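Ubiquitin conjugating enzyme (Plasmodium yoelii, PDB 2PWQ) probably acts in ubiquitin conjugation, carrying activated ubiquitin as a thioester before passing it on, as other enzymes of the E2 family do. Local coordinates at residues 74-79 and 124-129. Numbering follows the deposited sequence.
Sequences LAITIP and TALLSI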
loop_
_atom_site.group_PDB
_atom_site.type_symbol
_atom_site.label_atom_id
_atom_site.label_comp_id
_atom_site.label_asym_id
_atom_site.label_seq_id
_atom_site.Cartn_x
_atom_site.Cartn_y
_atom_site.Cartn_z
ATOM N N LEU A 74 -3.303 2.529 4.499
ATOM C CA LEU A 74 -2.626 1.264 4.786
ATOM C C LEU A 74 -2.015 1.305 6.196
ATOM O O LEU A 74 -1.797 2.372 6.747
ATOM C CB LEU A 74 -1.529 0.936 3.717
ATOM C CG LEU A 74 -1.899 0.887 2.218
ATOM C CD1 LEU A 74 -1.807 2.289 1.533
ATOM C CD2 LEU A 74 -1.057 -0.130 1.458
ATOM N N ALA A 75 -1.717 0.132 6.751
ATOM C CA ALA A 75 -1.069 -0.011 8.051
ATOM C C ALA A 75 0.315 -0.519 7.788
ATOM O O ALA A 75 0.459 -1.542 7.159
ATOM C CB ALA A 75 -1.858 -1.042 8.963
ATOM N N ILE A 76 1.318 0.189 8.283
ATOM C CA ILE A 76 2.735 -0.133 8.037
ATOM C C ILE A 76 3.447 -0.494 9.360
ATOM O O ILE A 76 3.695 0.371 10.198
ATOM C CB ILE A 76 3.438 1.054 7.356
ATOM C CG1 ILE A 76 2.658 1.482 6.100
ATOM C CG2 ILE A 76 4.945 0.719 7.046
ATOM C CD1 ILE A 76 3.038 2.844 5.567
ATOM N N THR A 77 3.754 -1.764 9.587
ATOM C CA THR A 77 4.501 -2.076 10.795
ATOM C C THR A 77 5.970 -2.324 10.467
ATOM O O THR A 77 6.317 -3.239 9.676
ATOM C CB THR A 77 3.876 -3.206 11.660
ATOM O OG1 THR A 77 4.393 -4.459 11.261
ATOM C CG2 THR A 77 2.373 -3.262 11.546
ATOM N N ILE A 78 6.834 -1.481 11.034
ATOM C CA ILE A 78 8.263 -1.454 10.677
ATOM C C ILE A 78 9.022 -2.254 11.707
ATOM O O ILE A 78 8.838 -2.016 12.907
ATOM C CB ILE A 78 8.773 -0.015 10.642
ATOM C CG1 ILE A 78 7.947 0.783 9.649
ATOM C CG2 ILE A 78 10.281 0.046 10.326
ATOM C CD1 ILE A 78 7.950 2.227 9.880
ATOM N N PRO A 79 9.867 -3.219 11.268
ATOM C CA PRO A 79 10.559 -4.066 12.251
ATOM C C PRO A 79 11.646 -3.313 13.007
ATOM O O PRO A 79 12.124 -2.285 12.512
ATOM C CB PRO A 79 11.174 -5.183 11.381
ATOM C CG PRO A 79 11.371 -4.564 10.075
ATOM C CD PRO A 79 10.228 -3.600 9.882
ATOM N N THR A 124 9.032 3.801 -1.508
ATOM C CA THR A 124 9.144 3.014 -2.732
ATOM C C THR A 124 8.289 1.708 -2.609
ATOM O O THR A 124 7.680 1.273 -3.591
ATOM C CB THR A 124 10.620 2.902 -3.317
ATOM O OG1 THR A 124 11.475 2.178 -2.431
ATOM C CG2 THR A 124 11.231 4.321 -3.547
ATOM N N ALA A 125 8.199 1.128 -1.414
ATOM C CA ALA A 125 7.272 -0.014 -1.184
ATOM C C ALA A 125 5.842 0.385 -1.514
ATOM O O ALA A 125 5.103 -0.363 -2.152
ATOM C CB ALA A 125 7.363 -0.550 0.252
ATOM N N LEU A 126 5.472 1.585 -1.086
ATOM C CA LEU A 126 4.164 2.114 -1.372
ATOM C C LEU A 126 3.933 2.473 -2.838
ATOM O O LEU A 126 2.832 2.261 -3.353
ATOM C CB LEU A 126 3.830 3.302 -0.450
ATOM C CG LEU A 126 3.822 3.029 1.066
ATOM C CD1 LEU A 126 3.638 4.338 1.814
ATOM C CD2 LEU A 126 2.769 1.989 1.460
ATOM N N LEU A 127 4.939 3.057 -3.502
ATOM C CA LEU A 127 4.831 3.326 -4.938
ATOM C C LEU A 127 4.614 2.012 -5.699
ATOM O O LEU A 127 3.876 1.971 -6.673
ATOM C CB LEU A 127 6.098 3.988 -5.493
ATOM C CG LEU A 127 6.277 5.509 -5.392
ATOM C CD1 LEU A 127 7.687 5.877 -5.918
ATOM C CD2 LEU A 127 5.179 6.359 -6.135
ATOM N N SER A 128 5.230 0.932 -5.269
ATOM C CA SER A 128 5.085 -0.286 -6.030
ATOM C C SER A 128 3.713 -0.929 -5.762
ATOM O O SER A 128 3.228 -1.756 -6.544
ATOM C CB SER A 128 6.192 -1.286 -5.699
ATOM O OG SER A 128 5.774 -2.013 -4.557
ATOM N N ILE A 129 3.076 -0.562 -4.650
ATOM C CA ILE A 129 1.744 -1.065 -4.386
ATOM C C ILE A 129 0.815 -0.240 -5.245
ATOM O O ILE A 129 -0.095 -0.792 -5.857
ATOM C CB ILE A 129 1.390 -0.989 -2.881
ATOM C CG1 ILE A 129 2.214 -2.054 -2.133
ATOM C CG2 ILE A 129 -0.151 -1.257 -2.642
ATOM C CD1 ILE A 129 2.421 -1.769 -0.663
#
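Ser128 OG bonds to Ala125 O at 3.0 Å, tilted 32° from the carbonyl plane, and the amide N of Ile129, shared with Leu126 O, adds a weak bond. These bonds lie within the helix; across the interface with strand 71-77 no hydrogen bond forms, and the contact is purely apolar. Leu74 and Ile76, alternate residues of the strand, both point toward the helix. Leu74 CD2 lies loosely against two branches, Ile129 CG2 at 4.3 Å and Leu126 CD2 at 4.4 Å. Ile76 CD1 comes tip to tip against the end of Leu126, 4.1 Å from its CD1 and 4.2 Å from its CD2. Ile76 gets there by setting CG1 anti to its carbonyl carbon (chi1 -53°) and extending CD1 onward. All four side chains are buried, and Ile59 and Phe91 of the flanking strands widen the same apolar layer around Leu74 and Ile129. The predicted thioester cysteine, Cys108, lies about 10 Å from Ile129, side chain to side chain. The N-to-C directions of the two segments differ by 145°, nearer antiparallel than perpendicular, with a closest approach of their axes of 11.9 Å. A helix packed in this way on one face of the four-stranded antiparallel sheet belongs to the core of the UBC (E2) fold.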